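Local coordinates for 2-hydroxyisobutyryl-CoA synthetase (Aquincola tertiaricarbonis, PDB 6HDY), which belongs to the ANL superfamily of AMP-binding enzymes and pairs an AMP-binding region with a smaller C-terminal domain, at residues 108-113 with 134-139; 279-284 with 335-340. All coordinates share one frame; numbering follows the deposited sequence.

The two contacts follow one another along the chain, contact 1 closing at residue 139 before contact 2 opens at 279, yet their centres lie only 12 Å apart. Gln335, at the start of the second segment of contact 2, joins them: its OE1 probably accepts a hydrogen bond from Gly138 N (2.8 Å), and its NE2 reaches the carbonyl oxygens of Phe110 and Ala136. Helix 97-106 borders both. Contact 1 packs a loop against strand 136-140 of a two-stranded antiparallel sheet. Contact 2 joins the loop beside the ligand pocket to the loop leading into strand 340-347 of a five-stranded antiparallel sheet. Through Gln335 the hairpin strand 136-140, the loop 108-113 and the entry to strand 340-347 meet near the ligand pocket.

Contact 1 (108-113 with 134-139); sequences PPFGDY and PTAFGI
With CG anti to the carbonyl carbon (chi1 -55°) and the ring turned by a chi2 of -56°, Phe110 lays its phenyl group against Ala136 and Gly138. Gly138 CA lies over one face as a CH-pi contact, 3.8 Å from the ring centroid and 19° off the normal. Having no side chain, Gly138 lets the ring settle directly on the backbone, and its N comes to 3.5 Å from Phe110 CD1. Two residues earlier, on the same side of the strand, Ala136 suits its place because its CB is small: it sits 3.9 Å from Phe110 CD1 and 3.8 Å from Pro109 O. The carbonyl oxygen of Ala136 lies in the plane of the ring, at its edge.

Ala136 and Gly138 belong to a beta hairpin, strand 136-140 pairing antiparallel with strand 121-126. The glycine- and threonine-rich connection between them, partly missing from the model, has the sequence character of the P-loop of ANL enzymes.

On the ring face opposite Gly138, Pro109 CG stands 3.7 Å above the plane of the Phe110 ring; the peptide bond before Pro109 is cis. Ile121 and Val124 of strand 121-126 add apolar contacts to Phe110, while Met213 of the second subunit packs on Pro109 and Ala136.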
ATOM      1  N   PRO A 108     -25.753   0.578   6.221  1.00 54.94           N
ATOM      2  CA  PRO A 108     -24.451   1.054   5.759  1.00 52.34           C
ATOM      3  C   PRO A 108     -23.623   1.800   6.808  1.00 58.73           C
ATOM      4  O   PRO A 108     -24.185   2.403   7.710  1.00 61.79           O
ATOM      5  CB  PRO A 108     -24.818   1.943   4.566  1.00 55.04           C
ATOM      6  CG  PRO A 108     -26.160   2.451   4.864  1.00 62.51           C
ATOM      7  CD  PRO A 108     -26.857   1.389   5.649  1.00 58.84           C
ATOM      8  N   PRO A 109     -22.282   1.802   6.705  1.00 54.74           N
ATOM      9  CA  PRO A 109     -21.454   1.126   5.698  1.00 51.39           C
ATOM     10  C   PRO A 109     -21.024  -0.310   6.004  1.00 50.98           C
ATOM     11  O   PRO A 109     -20.682  -1.036   5.064  1.00 49.78           O
ATOM     12  CB  PRO A 109     -20.245   2.052   5.596  1.00 52.26           C
ATOM     13  CG  PRO A 109     -20.095   2.652   6.973  1.00 57.98           C
ATOM     14  CD  PRO A 109     -21.452   2.575   7.650  1.00 56.51           C
ATOM     15  N   PHE A 110     -20.988  -0.719   7.287  1.00 45.88           N
ATOM     16  CA  PHE A 110     -20.426  -2.023   7.683  1.00 42.63           C
ATOM     17  C   PHE A 110     -21.413  -3.165   7.959  1.00 46.55           C
ATOM     18  O   PHE A 110     -20.975  -4.291   8.210  1.00 44.05           O
ATOM     19  CB  PHE A 110     -19.499  -1.837   8.895  1.00 43.26           C
ATOM     20  CG  PHE A 110     -18.433  -0.811   8.613  1.00 43.51           C
ATOM     21  CD1 PHE A 110     -17.577  -0.951   7.518  1.00 42.48           C
ATOM     22  CD2 PHE A 110     -18.338   0.346   9.383  1.00 46.57           C
ATOM     23  CE1 PHE A 110     -16.641   0.039   7.211  1.00 42.28           C
ATOM     24  CE2 PHE A 110     -17.375   1.320   9.087  1.00 47.72           C
ATOM     25  CZ  PHE A 110     -16.517   1.144   8.019  1.00 42.62           C
ATOM     26  N   GLY A 111     -22.709  -2.894   7.889  1.00 45.84           N
ATOM     27  CA  GLY A 111     -23.705  -3.928   8.137  1.00 46.67           C
ATOM     28  C   GLY A 111     -24.124  -4.057   9.586  1.00 49.92           C
ATOM     29  O   GLY A 111     -23.544  -3.433  10.487  1.00 48.07           O
ATOM     30  N   ASP A 112     -25.126  -4.904   9.819  1.00 47.52           N
ATOM     31  CA  ASP A 112     -25.627  -5.095  11.164  1.00 48.71           C
ATOM     32  C   ASP A 112     -24.885  -6.191  11.939  1.00 51.18           C
ATOM     33  O   ASP A 112     -25.347  -6.624  12.998  1.00 52.57           O
ATOM     34  CB  ASP A 112     -27.139  -5.287  11.176  1.00 52.15           C
ATOM     35  CG  ASP A 112     -27.807  -4.166  11.933  1.00 63.64           C
ATOM     36  OD1 ASP A 112     -27.084  -3.229  12.382  1.00 61.53           O
ATOM     37  OD2 ASP A 112     -29.042  -4.226  12.108  1.00 76.81           O
ATOM     38  N   TYR A 113     -23.696  -6.554  11.458  1.00 43.00           N
ATOM     39  CA  TYR A 113     -22.818  -7.518  12.099  1.00 40.79           C
ATOM     40  C   TYR A 113     -21.501  -6.861  12.545  1.00 42.20           C
ATOM     41  O   TYR A 113     -20.595  -7.576  12.960  1.00 41.82           O
ATOM     42  CB  TYR A 113     -22.580  -8.743  11.190  1.00 39.80           C
ATOM     43  CG  TYR A 113     -22.017  -8.391   9.835  1.00 39.25           C
ATOM     44  CD1 TYR A 113     -22.847  -7.934   8.813  1.00 41.16           C
ATOM     45  CD2 TYR A 113     -20.651  -8.478   9.581  1.00 37.27           C
ATOM     46  CE1 TYR A 113     -22.332  -7.553   7.579  1.00 39.13           C
ATOM     47  CE2 TYR A 113     -20.123  -8.122   8.338  1.00 36.93           C
ATOM     48  CZ  TYR A 113     -20.969  -7.628   7.350  1.00 42.65           C
ATOM     49  OH  TYR A 113     -20.499  -7.294   6.109  1.00 37.92           O
ATOM     50  N   PRO A 134     -19.344  -4.251  -3.746  1.00 59.94           N
ATOM     51  CA  PRO A 134     -18.248  -4.524  -2.805  1.00 55.27           C
ATOM     52  C   PRO A 134     -18.685  -4.447  -1.340  1.00 53.67           C
ATOM     53  O   PRO A 134     -19.548  -3.649  -0.979  1.00 54.87           O
ATOM     54  CB  PRO A 134     -17.214  -3.453  -3.146  1.00 55.94           C
ATOM     55  CG  PRO A 134     -18.013  -2.311  -3.661  1.00 63.55           C
ATOM     56  CD  PRO A 134     -19.291  -2.859  -4.246  1.00 61.71           C
ATOM     57  N   THR A 135     -18.057  -5.252  -0.507  1.00 45.83           N
ATOM     58  CA  THR A 135     -18.315  -5.246   0.924  1.00 44.75           C
ATOM     59  C   THR A 135     -17.196  -4.518   1.616  1.00 43.27           C
ATOM     60  O   THR A 135     -16.032  -4.723   1.289  1.00 41.04           O
ATOM     61  CB  THR A 135     -18.550  -6.652   1.486  1.00 52.96           C
ATOM     62  OG1 THR A 135     -17.792  -7.574   0.731  1.00 56.08           O
ATOM     63  CG2 THR A 135     -20.004  -7.050   1.435  1.00 54.74           C
ATOM     64  N   ALA A 136     -17.555  -3.666   2.561  1.00 38.31           N
ATOM     65  CA  ALA A 136     -16.616  -2.875   3.336  1.00 36.06           C
ATOM     66  C   ALA A 136     -16.220  -3.581   4.633  1.00 38.29           C
ATOM     67  O   ALA A 136     -17.070  -4.084   5.367  1.00 38.33           O
ATOM     68  CB  ALA A 136     -17.234  -1.516   3.649  1.00 37.90           C
ATOM     69  N   PHE A 137     -14.929  -3.585   4.929  1.00 32.44           N
ATOM     70  CA  PHE A 137     -14.460  -4.121   6.186  1.00 30.58           C
ATOM     71  C   PHE A 137     -14.136  -2.951   7.139  1.00 36.06           C
ATOM     72  O   PHE A 137     -13.368  -2.060   6.792  1.00 35.25           O
ATOM     73  CB  PHE A 137     -13.279  -5.081   6.016  1.00 29.26           C
ATOM     74  CG  PHE A 137     -13.475  -6.219   5.030  1.00 30.30           C
ATOM     75  CD1 PHE A 137     -14.613  -7.020   5.077  1.00 33.88           C
ATOM     76  CD2 PHE A 137     -12.482  -6.542   4.109  1.00 29.85           C
ATOM     77  CE1 PHE A 137     -14.770  -8.097   4.193  1.00 33.63           C
ATOM     78  CE2 PHE A 137     -12.668  -7.580   3.188  1.00 32.10           C
ATOM     79  CZ  PHE A 137     -13.798  -8.362   3.248  1.00 31.48           C
ATOM     80  N   GLY A 138     -14.775  -2.962   8.299  1.00 33.95           N
ATOM     81  CA  GLY A 138     -14.575  -2.018   9.385  1.00 34.56           C
ATOM     82  C   GLY A 138     -13.958  -2.795  10.525  1.00 39.35           C
ATOM     83  O   GLY A 138     -14.667  -3.442  11.294  1.00 41.22           O
ATOM     84  N   ILE A 139     -12.632  -2.786  10.600  1.00 33.31           N
ATOM     85  CA  ILE A 139     -11.860  -3.531  11.587  1.00 31.60           C
ATOM     86  C   ILE A 139     -11.459  -2.648  12.784  1.00 36.57           C
ATOM     87  O   ILE A 139     -10.864  -1.587  12.592  1.00 35.57           O
ATOM     88  CB  ILE A 139     -10.673  -4.218  10.897  1.00 31.97           C
ATOM     89  CG1 ILE A 139     -11.168  -4.928   9.609  1.00 32.00           C
ATOM     90  CG2 ILE A 139      -9.995  -5.202  11.861  1.00 30.81           C
ATOM     91  CD1 ILE A 139     -10.235  -4.937   8.502  1.00 40.57           C
TER

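Contact 2 (279-284 with 335-340); sequences AEMSPF and QPMIRL. With 3HL ((3S)-3-hydroxybutanoic acid), chain B; 8LQ ([[(2~{R},3~{S},4~{R},5~{R})-5-(6-aminopurin-9-yl)-3,4-bis(oxidanyl)oxolan-2-yl]methoxy-oxidanyl-phosphoryl] (3~{S})-3-oxidanylbutanoate), chain C.
Glu280 and Met281 meet Met337 and Leu340 mainly through aliphatic atoms and sulfur, with no hydrogen bond between the segments. Glu280 CB rests 3.6 Å from Leu340 CD2, the two side chains crossing at about a right angle, and Glu280 O lies 3.5 Å from Met337 CG. Met281 runs across Met337, bringing its SD to 3.4 Å from Met337 CB; the position of its methyl CE, modelled too close to Leu340, is doubtful. Flexible methionines and a branched leucine suit this buried, irregular join. In Glu280 a bend at chi2 (78°) turns the carboxylate to the ligand side, OE1 lying 3.9 Å from OAD of 8LQ; its side chain also touches Lys97 of helix 97-106.

A type I turn from Ala279 to Ser282 shapes the first segment. Ala279 O takes Ser282 OG at 3.0 Å and Ser282 N at 3.2 Å, both from the same face of the carbonyl plane. On the other segment, Leu100 packs on Met337 and Leu340, and Arg339 and Leu340 form a G1 beta bulge opposite Tyr327.

Ala279 of the turn and Phe284 just after it line the ligand pocket, where (3S)-3-hydroxybutanoic acid and 8LQ are modelled in overlapping places; OA of the acid lies 3.4 Å above one face of the Phe284 ring. The sequence of residues 276-280, ending in Glu280, is consistent with the A5 motif of ANL enzymes.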
ATOM      1  N   ALA A 279     -10.650 -12.902   3.114  1.00 27.12           N
ATOM      2  CA  ALA A 279     -10.457 -11.548   3.615  1.00 26.52           C
ATOM      3  C   ALA A 279     -11.420 -11.273   4.761  1.00 28.22           C
ATOM      4  O   ALA A 279     -11.045 -10.597   5.730  1.00 27.86           O
ATOM      5  CB  ALA A 279     -10.681 -10.546   2.478  1.00 27.66           C
ATOM      6  N   GLU A 280     -12.659 -11.803   4.660  1.00 24.61           N
ATOM      7  CA  GLU A 280     -13.705 -11.663   5.700  1.00 26.25           C
ATOM      8  C   GLU A 280     -13.210 -12.387   6.949  1.00 28.55           C
ATOM      9  O   GLU A 280     -13.599 -12.040   8.053  1.00 28.67           O
ATOM     10  CB  GLU A 280     -15.027 -12.335   5.267  1.00 28.61           C
ATOM     11  CG  GLU A 280     -15.803 -11.666   4.147  1.00 34.35           C
ATOM     12  CD  GLU A 280     -15.289 -11.902   2.734  1.00 43.36           C
ATOM     13  OE1 GLU A 280     -14.285 -12.629   2.557  1.00 33.77           O
ATOM     14  OE2 GLU A 280     -15.884 -11.328   1.797  1.00 47.46           O
ATOM     15  N   MET A 281     -12.338 -13.383   6.757  1.00 24.83           N
ATOM     16  CA  MET A 281     -11.771 -14.220   7.816  1.00 24.75           C
ATOM     17  C   MET A 281     -10.388 -13.791   8.315  1.00 29.70           C
ATOM     18  O   MET A 281      -9.700 -14.631   8.899  1.00 29.49           O
ATOM     19  CB  MET A 281     -11.754 -15.702   7.380  1.00 26.40           C
ATOM     20  CG  MET A 281     -13.119 -16.252   7.160  1.00 29.79           C
ATOM     21  SD  MET A 281     -14.153 -15.919   8.598  1.00 37.08           S
ATOM     22  CE  MET A 281     -15.453 -16.601   8.113  1.00 35.96           C
ATOM     23  N   SER A 282      -9.976 -12.502   8.129  1.00 26.82           N
ATOM     24  CA  SER A 282      -8.683 -12.068   8.686  1.00 25.70           C
ATOM     25  C   SER A 282      -8.784 -12.277  10.199  1.00 31.77           C
ATOM     26  O   SER A 282      -9.828 -11.952  10.758  1.00 31.62           O
ATOM     27  CB  SER A 282      -8.384 -10.612   8.382  1.00 26.99           C
ATOM     28  OG  SER A 282      -8.368 -10.397   6.982  1.00 39.56           O
ATOM     29  N   PRO A 283      -7.805 -12.897  10.892  1.00 28.49           N
ATOM     30  CA  PRO A 283      -6.497 -13.395  10.421  1.00 27.38           C
ATOM     31  C   PRO A 283      -6.644 -14.582   9.447  1.00 31.18           C
ATOM     32  O   PRO A 283      -6.978 -15.697   9.844  1.00 30.87           O
ATOM     33  CB  PRO A 283      -5.766 -13.731  11.739  1.00 30.31           C
ATOM     34  CG  PRO A 283      -6.867 -14.074  12.712  1.00 34.80           C
ATOM     35  CD  PRO A 283      -7.987 -13.124  12.342  1.00 30.41           C
ATOM     36  N   PHE A 284      -6.449 -14.309   8.155  1.00 27.60           N
ATOM     37  CA  PHE A 284      -6.654 -15.263   7.063  1.00 27.23           C
ATOM     38  C   PHE A 284      -5.600 -16.376   7.037  1.00 32.94           C
ATOM     39  O   PHE A 284      -5.819 -17.392   6.376  1.00 32.44           O
ATOM     40  CB  PHE A 284      -6.742 -14.542   5.697  1.00 27.72           C
ATOM     41  CG  PHE A 284      -5.519 -13.705   5.389  1.00 28.63           C
ATOM     42  CD1 PHE A 284      -4.361 -14.295   4.880  1.00 31.07           C
ATOM     43  CD2 PHE A 284      -5.512 -12.332   5.638  1.00 29.48           C
ATOM     44  CE1 PHE A 284      -3.224 -13.535   4.638  1.00 31.56           C
ATOM     45  CE2 PHE A 284      -4.384 -11.570   5.364  1.00 31.51           C
ATOM     46  CZ  PHE A 284      -3.246 -12.178   4.869  1.00 29.98           C
ATOM     47  N   GLN A 335     -17.060  -7.038  13.157  1.00 36.70           N
ATOM     48  CA  GLN A 335     -17.502  -7.881  12.030  1.00 34.42           C
ATOM     49  C   GLN A 335     -17.171  -9.368  12.254  1.00 36.91           C
ATOM     50  O   GLN A 335     -16.563  -9.989  11.383  1.00 32.24           O
ATOM     51  CB  GLN A 335     -16.973  -7.354  10.680  1.00 33.80           C
ATOM     52  CG  GLN A 335     -17.566  -5.965  10.331  1.00 30.86           C
ATOM     53  CD  GLN A 335     -17.123  -5.492   8.956  1.00 45.56           C
ATOM     54  OE1 GLN A 335     -15.942  -5.541   8.607  1.00 35.43           O
ATOM     55  NE2 GLN A 335     -18.058  -4.999   8.152  1.00 33.58           N
ATOM     56  N   PRO A 336     -17.501  -9.975  13.444  1.00 35.77           N
ATOM     57  CA  PRO A 336     -17.137 -11.392  13.637  1.00 33.47           C
ATOM     58  C   PRO A 336     -17.929 -12.290  12.696  1.00 33.71           C
ATOM     59  O   PRO A 336     -19.125 -12.091  12.498  1.00 35.51           O
ATOM     60  CB  PRO A 336     -17.443 -11.656  15.117  1.00 37.10           C
ATOM     61  CG  PRO A 336     -18.495 -10.673  15.471  1.00 42.98           C
ATOM     62  CD  PRO A 336     -18.241  -9.447  14.616  1.00 38.43           C
ATOM     63  N   MET A 337     -17.242 -13.219  12.075  1.00 27.82           N
ATOM     64  CA  MET A 337     -17.840 -14.166  11.140  1.00 28.57           C
ATOM     65  C   MET A 337     -18.114 -15.472  11.857  1.00 34.38           C
ATOM     66  O   MET A 337     -17.192 -16.075  12.411  1.00 33.65           O
ATOM     67  CB  MET A 337     -16.916 -14.428   9.939  1.00 28.97           C
ATOM     68  CG  MET A 337     -16.717 -13.263   8.989  1.00 31.90           C
ATOM     69  SD  MET A 337     -18.157 -12.528   8.187  1.00 39.43           S
ATOM     70  CE  MET A 337     -19.124 -13.803   7.899  1.00 38.51           C
ATOM     71  N   ILE A 338     -19.391 -15.874  11.901  1.00 33.51           N
ATOM     72  CA  ILE A 338     -19.796 -17.109  12.573  1.00 34.52           C
ATOM     73  C   ILE A 338     -20.393 -18.048  11.544  1.00 38.49           C
ATOM     74  O   ILE A 338     -21.518 -17.856  11.079  1.00 39.02           O
ATOM     75  CB  ILE A 338     -20.708 -16.891  13.822  1.00 38.45           C
ATOM     76  CG1 ILE A 338     -20.099 -15.844  14.783  1.00 38.93           C
ATOM     77  CG2 ILE A 338     -20.953 -18.223  14.545  1.00 37.85           C
ATOM     78  CD1 ILE A 338     -21.037 -15.307  15.780  1.00 42.51           C
ATOM     79  N   ARG A 339     -19.621 -19.068  11.204  1.00 35.62           N
ATOM     80  CA  ARG A 339     -19.966 -20.084  10.224  1.00 35.43           C
ATOM     81  C   ARG A 339     -20.142 -19.463   8.842  1.00 38.68           C
ATOM     82  O   ARG A 339     -21.165 -19.649   8.193  1.00 39.83           O
ATOM     83  CB  ARG A 339     -21.161 -20.967  10.686  1.00 38.96           C
ATOM     84  CG  ARG A 339     -20.674 -22.046  11.616  1.00 53.80           C
ATOM     85  CD  ARG A 339     -21.718 -22.981  12.179  1.00 63.70           C
ATOM     86  NE  ARG A 339     -22.614 -23.575  11.189  1.00 67.10           N
ATOM     87  CZ  ARG A 339     -22.378 -24.689  10.504  1.00 67.37           C
ATOM     88  NH1 ARG A 339     -21.219 -25.326  10.633  1.00 47.97           N
ATOM     89  NH2 ARG A 339     -23.287 -25.162   9.667  1.00 49.87           N
ATOM     90  N   LEU A 340     -19.126 -18.723   8.384  1.00 35.08           N
ATOM     91  CA  LEU A 340     -19.153 -18.179   7.021  1.00 35.15           C
ATOM     92  C   LEU A 340     -18.772 -19.284   6.031  1.00 37.19           C
ATOM     93  O   LEU A 340     -17.746 -19.958   6.193  1.00 33.69           O
ATOM     94  CB  LEU A 340     -18.247 -16.939   6.835  1.00 33.66           C
ATOM     95  CG  LEU A 340     -18.048 -16.363   5.401  1.00 35.90           C
ATOM     96  CD1 LEU A 340     -19.330 -15.706   4.869  1.00 35.93           C
ATOM     97  CD2 LEU A 340     -16.886 -15.361   5.364  1.00 30.01           C
TER
HETATM   98  CA  3HL B 501      -7.303 -13.613   0.598  0.50 32.78           C
HETATM   99  CB  3HL B 501      -7.753 -12.471   1.538  0.50 30.99           C
HETATM  100  OG1 3HL B 501      -7.171 -12.543   2.835  0.50 33.96           O
HETATM  101  CG2 3HL B 501      -7.398 -11.124   0.985  0.50 26.64           C
HETATM  102  C   3HL B 501      -6.308 -14.479   1.329  0.50 31.86           C
HETATM  103  OA  3HL B 501      -5.217 -14.012   1.625  0.50 33.11           O
HETATM  104  OB  3HL B 501      -6.786 -15.667   1.779  0.50 31.99           O
HETATM  105  N9  8LQ C 502      -7.849 -18.417  -1.893  1.00 38.02           N
HETATM  106  C8  8LQ C 502      -7.243 -17.621  -0.997  1.00 39.25           C
HETATM  107  N7  8LQ C 502      -6.166 -18.244  -0.531  1.00 39.26           N
HETATM  108  C5  8LQ C 502      -6.108 -19.450  -1.121  1.00 39.51           C
HETATM  109  C6  8LQ C 502      -5.218 -20.466  -1.071  1.00 36.41           C
HETATM  110  N6  8LQ C 502      -4.185 -20.357  -0.250  1.00 30.16           N
HETATM  111  N1  8LQ C 502      -5.377 -21.587  -1.801  1.00 38.77           N
HETATM  112  C2  8LQ C 502      -6.461 -21.715  -2.672  1.00 35.87           C
HETATM  113  N3  8LQ C 502      -7.323 -20.632  -2.763  1.00 36.00           N
HETATM  114  C4  8LQ C 502      -7.151 -19.547  -1.971  1.00 38.60           C
HETATM  115  CAA 8LQ C 502      -6.819 -12.045   2.012  0.50 17.86           C
HETATM  116  CAZ 8LQ C 502      -6.154 -13.397   1.642  0.50 21.54           C
HETATM  117  OAE 8LQ C 502      -5.165 -13.184   0.639  0.50 17.92           O
HETATM  118  CAL 8LQ C 502      -7.170 -14.430   1.116  0.50 28.86           C
HETATM  119  CAS 8LQ C 502      -7.952 -13.866  -0.077  0.50 38.33           C
HETATM  120  OAC 8LQ C 502      -7.435 -13.834  -1.190  0.50 40.65           O
HETATM  121  OAQ 8LQ C 502      -9.196 -13.345   0.226  1.00 43.29           O
HETATM  122  PBC 8LQ C 502     -10.282 -12.980  -0.890  1.00 41.42           P
HETATM  123  OAH 8LQ C 502      -9.618 -11.803  -1.725  1.00 41.96           O
HETATM  124  OAD 8LQ C 502     -11.596 -12.613  -0.331  1.00 50.88           O
HETATM  125  O5' 8LQ C 502     -10.413 -14.297  -1.752  1.00 37.90           O
HETATM  126  C5' 8LQ C 502     -10.702 -15.500  -1.043  1.00 34.53           C
HETATM  127  C4' 8LQ C 502     -10.755 -16.654  -2.010  1.00 32.16           C
HETATM  128  O4' 8LQ C 502      -9.473 -16.777  -2.683  1.00 31.98           O
HETATM  129  C3' 8LQ C 502     -10.901 -17.880  -1.214  1.00 32.79           C
HETATM  130  O3' 8LQ C 502     -12.306 -18.133  -0.930  1.00 32.30           O
HETATM  131  C2' 8LQ C 502     -10.295 -18.916  -2.164  1.00 34.30           C
HETATM  132  O2' 8LQ C 502     -11.213 -19.228  -3.286  1.00 35.31           O
HETATM  133  C1' 8LQ C 502      -9.095 -18.161  -2.687  1.00 31.59           C